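PDB 4O9D: Rik1-associated factor 1 from Schizosaccharomyces pombe, which serves as a subunit of the Clr4 methyltransferase complex, which ubiquitylates and methylates histone H3 and so helps to establish heterochromatin. Local coordinates for residues E15-W23 / W344-V352; T33-C42 / Y384-T395. All coordinates share one frame; numbering follows the deposited sequence.

Contact 1 of 2, residues E15-W23 / W344-V352; sequences ESVFFLKPW and WQPKGNLFV
Just before the chain enters strand 21-26, the outer strand that closes the last blade of the WD-type β-propeller forming the C-terminal part of this protein, E15-F18 dock on the Q345-L350 side of the preceding blade. A type II β turn, Q345 to G348, begins the loop between that blade's first two strands. Q345 OE1 receives the backbone N-H of V17 on one of its lone pairs, in the plane of its own carbonyl (2.9 Å), while NE2 gives a nearly in-plane bond to S16 OG (2.7 Å). With CG anti to the backbone N (chi1 156°) and a bend at chi2, the amide can lie against the start of the helix-like S16-F19 turn. A leucine in place of Q345 would probably leave V17 N and S16 OG without these mates. E15 answers with its carboxylate: OE2 receives N349 N through its syn lone pair (3.0 Å, 158°), and OE1 adds a weak second bond. G348 suits the approach, since a β-carbon there would collide with OE1. L350 CD1 meets F18 CZ (3.6 Å) and also V17 CG1. Side-chain bonds, two to backbone N-H groups and one to a hydroxyl, thus probably hold the N-terminal segment in place, beside a small apolar patch.

Contact 2 of 2, residues T33-C42 / Y384-T395; sequences TVCVAYNPLC and YGGFSEDASKLT
The carbonyl oxygen of G386 is held by two donors that reach it from opposite faces of its plane: Y38 OH, at 2.8 Å, and the backbone N of T395 from the neighbouring strand. The phenol has a second partner, for T395 OG1 donates to Y38 OH over 2.7 Å, so a tyrosine suits this place by being long enough to bring its hydroxyl to both strands of the hairpin. Its ring is steadied too: S388 CB sits over the centre of one face in a CH-pi contact, 3.7 Å from the centroid and 11° off the normal. The contact joins two neighbouring blades of the propeller. Strand 33-38, innermost in its own sheet, runs 11° from parallel to strand 384-387 of the last blade, and with their axes 6.8 Å apart side chains fill the space between. Y384, its CG anti to the backbone N (chi1 -177°), turns one ring face to C35 CA and V36 N, which lie toward its rim, and presses CD2 against V36 CG2 (3.5 Å); a water joins Y384 OH to V36 N. A side chain at G386 would crowd that ring. Farther along, D390 OD1 collects S388 OG, S392 N and S392 OG, the backbone bond making an Asx turn. Against this polar cluster lies C42 SG, 3.7 Å from S392 OG, a soft, polarisable neighbour for the carboxylate and hydroxyls.

How the contacts relate
Both contacts involve the last blade, in which strand 21-26 from near the N-terminus completes a sheet of three late strands, 382-387 to 403-407. Contact 2 lies nearer the propeller axis, its centre about 11 Å from the chain's centre, and presses this blade against the next one; contact 1 lies about 19 Å out and ties the N-terminal segment to the preceding blade. Each is partly buried. Backbone groups paired with side chains dominate contact 1, whereas contact 2 relies more on aromatic rings. They meet directly: S16 OG probably bonds A391 O, K347 NZ probably reaches D390 O, and P346 packs on F387.

Contact 1 of 2, residues E15-W23 / W344-V352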
loop_
_atom_site.group_PDB
_atom_site.type_symbol
_atom_site.label_atom_id
_atom_site.label_comp_id
_atom_site.label_asym_id
_atom_site.label_seq_id
_atom_site.Cartn_x
_atom_site.Cartn_y
_atom_site.Cartn_z
ATOM N N GLU A 15 16.651 -11.232 -13.341
ATOM C CA GLU A 15 15.378 -11.056 -12.650
ATOM C C GLU A 15 15.315 -11.924 -11.397
ATOM O O GLU A 15 15.174 -13.147 -11.473
ATOM C CB GLU A 15 14.220 -11.391 -13.581
ATOM C CG GLU A 15 14.290 -10.671 -14.906
ATOM C CD GLU A 15 13.728 -9.263 -14.847
ATOM O OE1 GLU A 15 13.121 -8.890 -13.811
ATOM O OE2 GLU A 15 13.884 -8.534 -15.848
ATOM N N SER A 16 15.404 -11.266 -10.246
ATOM C CA SER A 16 15.552 -11.938 -8.963
ATOM C C SER A 16 14.402 -12.898 -8.677
ATOM O O SER A 16 14.574 -13.860 -7.930
ATOM C CB SER A 16 15.666 -10.905 -7.827
ATOM O OG SER A 16 14.397 -10.572 -7.265
ATOM N N VAL A 17 13.239 -12.663 -9.281
ATOM C CA VAL A 17 12.063 -13.438 -8.913
ATOM C C VAL A 17 12.234 -14.936 -9.201
ATOM O O VAL A 17 11.672 -15.771 -8.492
ATOM C CB VAL A 17 10.791 -12.888 -9.569
ATOM C CG1 VAL A 17 10.758 -13.218 -11.049
ATOM C CG2 VAL A 17 9.557 -13.412 -8.840
ATOM N N PHE A 18 13.027 -15.290 -10.208
ATOM C CA PHE A 18 13.287 -16.709 -10.456
ATOM C C PHE A 18 14.154 -17.313 -9.340
ATOM O O PHE A 18 14.110 -18.525 -9.086
ATOM C CB PHE A 18 13.976 -16.906 -11.809
ATOM C CG PHE A 18 13.191 -16.374 -12.972
ATOM C CD1 PHE A 18 11.866 -16.734 -13.153
ATOM C CD2 PHE A 18 13.781 -15.508 -13.885
ATOM C CE1 PHE A 18 11.138 -16.245 -14.228
ATOM C CE2 PHE A 18 13.061 -15.013 -14.969
ATOM C CZ PHE A 18 11.738 -15.391 -15.145
ATOM N N PHE A 19 14.934 -16.467 -8.672
ATOM C CA PHE A 19 15.917 -16.943 -7.694
ATOM C C PHE A 19 15.401 -16.932 -6.267
ATOM O O PHE A 19 16.056 -17.450 -5.371
ATOM C CB PHE A 19 17.195 -16.116 -7.790
ATOM C CG PHE A 19 17.847 -16.203 -9.134
ATOM C CD1 PHE A 19 18.242 -17.437 -9.637
ATOM C CD2 PHE A 19 18.047 -15.071 -9.909
ATOM C CE1 PHE A 19 18.829 -17.544 -10.880
ATOM C CE2 PHE A 19 18.641 -15.170 -11.166
ATOM C CZ PHE A 19 19.030 -16.410 -11.646
ATOM N N LEU A 20 14.229 -16.338 -6.063
ATOM C CA LEU A 20 13.590 -16.321 -4.756
ATOM C C LEU A 20 13.094 -17.727 -4.412
ATOM O O LEU A 20 12.365 -18.358 -5.186
ATOM C CB LEU A 20 12.437 -15.298 -4.739
ATOM C CG LEU A 20 12.873 -13.812 -4.789
ATOM C CD1 LEU A 20 11.706 -12.846 -5.028
ATOM C CD2 LEU A 20 13.597 -13.432 -3.512
ATOM N N LYS A 21 13.504 -18.235 -3.257
ATOM C CA LYS A 21 13.032 -19.546 -2.822
ATOM C C LYS A 21 12.273 -19.414 -1.504
ATOM O O LYS A 21 12.509 -18.490 -0.740
ATOM C CB LYS A 21 14.208 -20.511 -2.670
ATOM C CG LYS A 21 14.982 -20.770 -3.965
ATOM C CD LYS A 21 14.091 -21.362 -5.069
ATOM C CE LYS A 21 14.840 -21.510 -6.393
ATOM N NZ LYS A 21 13.932 -21.447 -7.595
ATOM N N PRO A 22 11.347 -20.339 -1.236
ATOM C CA PRO A 22 10.651 -20.272 0.052
ATOM C C PRO A 22 11.635 -20.147 1.199
ATOM O O PRO A 22 12.711 -20.749 1.164
ATOM C CB PRO A 22 9.902 -21.609 0.125
ATOM C CG PRO A 22 10.481 -22.448 -0.946
ATOM C CD PRO A 22 10.978 -21.534 -2.004
ATOM N N TRP A 23 11.275 -19.349 2.199
ATOM C CA TRP A 23 12.166 -19.081 3.303
ATOM C C TRP A 23 11.454 -19.252 4.632
ATOM O O TRP A 23 11.839 -20.089 5.439
ATOM C CB TRP A 23 12.733 -17.668 3.198
ATOM C CG TRP A 23 13.694 -17.385 4.270
ATOM C CD1 TRP A 23 14.711 -18.201 4.687
ATOM C CD2 TRP A 23 13.760 -16.209 5.084
ATOM N NE1 TRP A 23 15.399 -17.606 5.713
ATOM C CE2 TRP A 23 14.837 -16.382 5.976
ATOM C CE3 TRP A 23 13.009 -15.026 5.149
ATOM C CZ2 TRP A 23 15.190 -15.414 6.919
ATOM C CZ3 TRP A 23 13.360 -14.067 6.087
ATOM C CH2 TRP A 23 14.441 -14.271 6.962
ATOM N N TRP A 344 5.885 -4.390 -10.109
ATOM C CA TRP A 344 7.046 -4.653 -10.935
ATOM C C TRP A 344 8.233 -5.061 -10.082
ATOM O O TRP A 344 8.520 -4.473 -9.031
ATOM C CB TRP A 344 7.377 -3.432 -11.788
ATOM C CG TRP A 344 6.229 -3.117 -12.729
ATOM C CD1 TRP A 344 5.102 -2.400 -12.435
ATOM C CD2 TRP A 344 6.095 -3.535 -14.092
ATOM N NE1 TRP A 344 4.279 -2.328 -13.545
ATOM C CE2 TRP A 344 4.865 -3.027 -14.568
ATOM C CE3 TRP A 344 6.895 -4.300 -14.958
ATOM C CZ2 TRP A 344 4.424 -3.252 -15.863
ATOM C CZ3 TRP A 344 6.460 -4.503 -16.251
ATOM C CH2 TRP A 344 5.237 -3.999 -16.693
ATOM N N GLN A 345 8.876 -6.135 -10.520
ATOM C CA GLN A 345 10.120 -6.606 -9.936
ATOM C C GLN A 345 11.078 -5.435 -9.749
ATOM O O GLN A 345 11.480 -4.803 -10.724
ATOM C CB GLN A 345 10.749 -7.628 -10.894
ATOM C CG GLN A 345 12.258 -7.776 -10.750
ATOM C CD GLN A 345 12.629 -8.998 -9.949
ATOM O OE1 GLN A 345 12.494 -10.126 -10.420
ATOM N NE2 GLN A 345 13.079 -8.784 -8.717
ATOM N N PRO A 346 11.464 -5.142 -8.502
ATOM C CA PRO A 346 12.391 -4.016 -8.427
ATOM C C PRO A 346 13.676 -4.332 -9.189
ATOM O O PRO A 346 14.137 -5.480 -9.183
ATOM C CB PRO A 346 12.634 -3.852 -6.923
ATOM C CG PRO A 346 11.437 -4.498 -6.278
ATOM C CD PRO A 346 11.136 -5.684 -7.179
ATOM N N LYS A 347 14.209 -3.330 -9.879
ATOM C CA LYS A 347 15.481 -3.461 -10.568
ATOM C C LYS A 347 15.370 -4.320 -11.844
ATOM O O LYS A 347 16.359 -4.501 -12.542
ATOM C CB LYS A 347 16.528 -4.045 -9.609
ATOM C CG LYS A 347 16.684 -3.234 -8.310
ATOM C CD LYS A 347 16.985 -4.117 -7.104
ATOM C CE LYS A 347 18.341 -4.793 -7.232
ATOM N NZ LYS A 347 19.097 -4.790 -5.939
ATOM N N GLY A 348 14.163 -4.803 -12.159
ATOM C CA GLY A 348 13.941 -5.653 -13.319
ATOM C C GLY A 348 12.842 -5.145 -14.247
ATOM O O GLY A 348 12.441 -3.980 -14.172
ATOM N N ASN A 349 12.359 -6.024 -15.122
ATOM C CA ASN A 349 11.279 -5.681 -16.046
ATOM C C ASN A 349 10.070 -6.622 -16.006
ATOM O O ASN A 349 9.114 -6.449 -16.753
ATOM C CB ASN A 349 11.831 -5.560 -17.464
ATOM C CG ASN A 349 12.704 -4.333 -17.637
ATOM O OD1 ASN A 349 12.283 -3.201 -17.345
ATOM N ND2 ASN A 349 13.933 -4.545 -18.081
ATOM N N LEU A 350 10.078 -7.588 -15.106
ATOM C CA LEU A 350 8.932 -8.485 -14.992
ATOM C C LEU A 350 7.818 -7.891 -14.113
ATOM O O LEU A 350 8.086 -7.155 -13.155
ATOM C CB LEU A 350 9.365 -9.830 -14.415
ATOM C CG LEU A 350 10.245 -10.659 -15.351
ATOM C CD1 LEU A 350 10.642 -11.964 -14.715
ATOM C CD2 LEU A 350 9.537 -10.908 -16.677
ATOM N N PHE A 351 6.578 -8.232 -14.444
ATOM C CA PHE A 351 5.410 -7.777 -13.696
ATOM C C PHE A 351 4.864 -8.989 -12.941
ATOM O O PHE A 351 4.897 -10.120 -13.445
ATOM C CB PHE A 351 4.372 -7.201 -14.674
ATOM C CG PHE A 351 3.128 -6.626 -14.013
ATOM C CD1 PHE A 351 3.221 -5.592 -13.081
ATOM C CD2 PHE A 351 1.867 -7.080 -14.378
ATOM C CE1 PHE A 351 2.078 -5.066 -12.499
ATOM C CE2 PHE A 351 0.709 -6.539 -13.826
ATOM C CZ PHE A 351 0.817 -5.522 -12.870
ATOM N N VAL A 352 4.407 -8.756 -11.721
ATOM C CA VAL A 352 3.929 -9.814 -10.865
ATOM C C VAL A 352 2.578 -9.483 -10.230
ATOM O O VAL A 352 2.417 -8.452 -9.542
ATOM C CB VAL A 352 4.946 -10.114 -9.727
ATOM C CG1 VAL A 352 4.466 -11.279 -8.893
ATOM C CG2 VAL A 352 6.322 -10.382 -10.303
HETATM O O HOH W 1 16.271 -7.895 -10.264
#

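Contact 2 of 2, residues T33-C42 / Y384-T395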
loop_
_atom_site.group_PDB
_atom_site.type_symbol
_atom_site.label_atom_id
_atom_site.label_comp_id
_atom_site.label_asym_id
_atom_site.label_seq_id
_atom_site.Cartn_x
_atom_site.Cartn_y
_atom_site.Cartn_z
ATOM N N THR A 33 -3.482 -10.675 6.731
ATOM C CA THR A 33 -2.399 -9.726 6.581
ATOM C C THR A 33 -2.628 -8.890 5.325
ATOM O O THR A 33 -2.694 -9.424 4.201
ATOM C CB THR A 33 -1.042 -10.415 6.559
ATOM O OG1 THR A 33 -0.896 -11.183 7.762
ATOM C CG2 THR A 33 0.107 -9.376 6.480
ATOM N N VAL A 34 -2.740 -7.578 5.538
ATOM C CA VAL A 34 -3.000 -6.624 4.473
ATOM C C VAL A 34 -1.979 -5.474 4.326
ATOM O O VAL A 34 -2.162 -4.624 3.471
ATOM C CB VAL A 34 -4.400 -6.018 4.623
ATOM C CG1 VAL A 34 -5.437 -7.138 4.581
ATOM C CG2 VAL A 34 -4.502 -5.169 5.917
ATOM N N CYS A 35 -0.927 -5.440 5.142
ATOM C CA CYS A 35 0.255 -4.634 4.816
ATOM C C CYS A 35 1.546 -5.270 5.326
ATOM O O CYS A 35 1.547 -6.024 6.297
ATOM C CB CYS A 35 0.178 -3.195 5.347
ATOM S SG CYS A 35 -1.029 -2.883 6.601
ATOM N N VAL A 36 2.632 -4.944 4.645
ATOM C CA VAL A 36 3.951 -5.455 4.955
ATOM C C VAL A 36 4.918 -4.320 4.676
ATOM O O VAL A 36 4.746 -3.575 3.706
ATOM C CB VAL A 36 4.356 -6.633 4.026
ATOM C CG1 VAL A 36 5.738 -7.143 4.418
ATOM C CG2 VAL A 36 3.301 -7.773 4.053
ATOM N N ALA A 37 5.943 -4.180 5.502
ATOM C CA ALA A 37 6.939 -3.157 5.238
ATOM C C ALA A 37 8.308 -3.713 5.490
ATOM O O ALA A 37 8.467 -4.630 6.298
ATOM C CB ALA A 37 6.696 -1.932 6.122
ATOM N N TYR A 38 9.295 -3.143 4.807
ATOM C CA TYR A 38 10.684 -3.463 5.060
ATOM C C TYR A 38 11.387 -2.166 5.435
ATOM O O TYR A 38 11.038 -1.102 4.939
ATOM C CB TYR A 38 11.341 -4.058 3.812
ATOM C CG TYR A 38 10.583 -5.200 3.195
ATOM C CD1 TYR A 38 10.770 -6.514 3.634
ATOM C CD2 TYR A 38 9.697 -4.978 2.146
ATOM C CE1 TYR A 38 10.071 -7.575 3.061
ATOM C CE2 TYR A 38 9.004 -6.023 1.556
ATOM C CZ TYR A 38 9.194 -7.324 2.011
ATOM O OH TYR A 38 8.501 -8.361 1.409
ATOM N N ASN A 39 12.367 -2.238 6.323
ATOM C CA ASN A 39 13.069 -1.026 6.693
ATOM C C ASN A 39 14.133 -0.738 5.643
ATOM O O ASN A 39 14.459 -1.619 4.833
ATOM C CB ASN A 39 13.583 -1.096 8.138
ATOM C CG ASN A 39 14.799 -1.961 8.316
ATOM O OD1 ASN A 39 15.189 -2.751 7.449
ATOM N ND2 ASN A 39 15.430 -1.803 9.477
ATOM N N PRO A 40 14.626 0.504 5.597
ATOM C CA PRO A 40 15.508 0.843 4.466
ATOM C C PRO A 40 16.641 -0.176 4.295
ATOM O O PRO A 40 16.892 -0.626 3.176
ATOM C CB PRO A 40 16.064 2.220 4.842
ATOM C CG PRO A 40 15.018 2.806 5.787
ATOM C CD PRO A 40 14.434 1.627 6.536
ATOM N N LEU A 41 17.278 -0.550 5.409
ATOM C CA LEU A 41 18.406 -1.478 5.405
ATOM C C LEU A 41 17.994 -2.883 4.992
ATOM O O LEU A 41 18.851 -3.740 4.762
ATOM C CB LEU A 41 19.031 -1.537 6.803
ATOM C CG LEU A 41 19.618 -0.228 7.331
ATOM C CD1 LEU A 41 19.965 -0.318 8.821
ATOM C CD2 LEU A 41 20.834 0.183 6.526
ATOM N N CYS A 42 16.689 -3.127 4.908
ATOM C CA CYS A 42 16.165 -4.478 4.655
ATOM C C CYS A 42 16.708 -5.477 5.694
ATOM O O CYS A 42 17.095 -6.591 5.366
ATOM C CB CYS A 42 16.482 -4.934 3.224
ATOM S SG CYS A 42 15.491 -6.364 2.658
ATOM N N TYR A 384 -2.342 -9.715 -0.081
ATOM C CA TYR A 384 -1.252 -8.732 -0.236
ATOM C C TYR A 384 -0.023 -9.402 -0.799
ATOM O O TYR A 384 0.180 -10.583 -0.580
ATOM C CB TYR A 384 -0.859 -8.120 1.122
ATOM C CG TYR A 384 0.204 -7.047 0.976
ATOM C CD1 TYR A 384 -0.167 -5.734 0.719
ATOM C CD2 TYR A 384 1.552 -7.346 1.049
ATOM C CE1 TYR A 384 0.762 -4.736 0.559
ATOM C CE2 TYR A 384 2.518 -6.328 0.877
ATOM C CZ TYR A 384 2.094 -5.026 0.642
ATOM O OH TYR A 384 2.965 -3.973 0.458
ATOM N N GLY A 385 0.812 -8.651 -1.508
ATOM C CA GLY A 385 2.113 -9.147 -1.922
ATOM C C GLY A 385 3.045 -7.987 -2.219
ATOM O O GLY A 385 2.638 -6.999 -2.819
ATOM N N GLY A 386 4.307 -8.106 -1.825
ATOM C CA GLY A 386 5.232 -6.998 -1.969
ATOM C C GLY A 386 6.701 -7.374 -1.910
ATOM O O GLY A 386 7.135 -8.072 -0.989
ATOM N N PHE A 387 7.467 -6.886 -2.886
ATOM C CA PHE A 387 8.922 -7.028 -2.901
ATOM C C PHE A 387 9.572 -6.024 -1.976
ATOM O O PHE A 387 9.072 -4.907 -1.811
ATOM C CB PHE A 387 9.470 -6.702 -4.290
ATOM C CG PHE A 387 9.210 -7.765 -5.322
ATOM C CD1 PHE A 387 9.986 -8.897 -5.364
ATOM C CD2 PHE A 387 8.204 -7.607 -6.261
ATOM C CE1 PHE A 387 9.763 -9.864 -6.318
ATOM C CE2 PHE A 387 7.980 -8.576 -7.228
ATOM C CZ PHE A 387 8.758 -9.701 -7.247
ATOM N N SER A 388 10.716 -6.382 -1.414
ATOM C CA SER A 388 11.561 -5.378 -0.797
ATOM C C SER A 388 12.203 -4.599 -1.933
ATOM O O SER A 388 12.368 -5.124 -3.055
ATOM C CB SER A 388 12.624 -6.027 0.113
ATOM O OG SER A 388 13.436 -6.931 -0.619
ATOM N N GLU A 389 12.566 -3.354 -1.649
ATOM C CA GLU A 389 13.174 -2.488 -2.657
ATOM C C GLU A 389 14.457 -3.077 -3.262
ATOM O O GLU A 389 14.751 -2.840 -4.436
ATOM C CB GLU A 389 13.463 -1.096 -2.074
ATOM C CG GLU A 389 12.260 -0.199 -2.008
ATOM C CD GLU A 389 12.620 1.216 -1.573
ATOM O OE1 GLU A 389 12.049 2.175 -2.140
ATOM O OE2 GLU A 389 13.479 1.369 -0.672
ATOM N N ASP A 390 15.227 -3.829 -2.474
ATOM C CA ASP A 390 16.458 -4.431 -2.988
ATOM C C ASP A 390 16.201 -5.787 -3.693
ATOM O O ASP A 390 17.138 -6.489 -4.075
ATOM C CB ASP A 390 17.523 -4.562 -1.882
ATOM C CG ASP A 390 17.266 -5.735 -0.940
ATOM O OD1 ASP A 390 16.232 -6.411 -1.092
ATOM O OD2 ASP A 390 18.095 -5.979 -0.027
ATOM N N ALA A 391 14.932 -6.140 -3.866
ATOM C CA ALA A 391 14.558 -7.306 -4.675
ATOM C C ALA A 391 14.908 -8.649 -4.014
ATOM O O ALA A 391 14.721 -9.720 -4.621
ATOM C CB ALA A 391 15.223 -7.214 -6.055
ATOM N N SER A 392 15.393 -8.597 -2.772
ATOM C CA SER A 392 15.890 -9.799 -2.094
ATOM C C SER A 392 14.794 -10.529 -1.331
ATOM O O SER A 392 14.992 -11.662 -0.873
ATOM C CB SER A 392 17.046 -9.461 -1.133
ATOM O OG SER A 392 16.588 -8.849 0.075
ATOM N N LYS A 393 13.642 -9.888 -1.186
ATOM C CA LYS A 393 12.538 -10.494 -0.456
ATOM C C LYS A 393 11.246 -10.341 -1.241
ATOM O O LYS A 393 11.033 -9.312 -1.892
ATOM C CB LYS A 393 12.379 -9.826 0.910
ATOM C CG LYS A 393 13.619 -9.922 1.805
ATOM C CD LYS A 393 13.916 -11.376 2.174
ATOM C CE LYS A 393 15.233 -11.531 2.941
ATOM N NZ LYS A 393 16.428 -11.113 2.134
ATOM N N LEU A 394 10.397 -11.367 -1.187
ATOM C CA LEU A 394 9.011 -11.248 -1.625
ATOM C C LEU A 394 8.098 -11.870 -0.544
ATOM O O LEU A 394 8.370 -12.958 -0.031
ATOM C CB LEU A 394 8.818 -11.923 -2.993
ATOM C CG LEU A 394 7.369 -12.012 -3.478
ATOM C CD1 LEU A 394 6.768 -10.607 -3.739
ATOM C CD2 LEU A 394 7.262 -12.894 -4.751
ATOM N N THR A 395 7.050 -11.154 -0.162
ATOM C CA THR A 395 6.165 -11.614 0.883
ATOM C C THR A 395 4.777 -11.672 0.270
ATOM O O THR A 395 4.338 -10.704 -0.348
ATOM C CB THR A 395 6.187 -10.636 2.129
ATOM O OG1 THR A 395 7.510 -10.554 2.672
ATOM C CG2 THR A 395 5.271 -11.151 3.203
HETATM O O HOH W 2 1.994 -2.324 2.851
#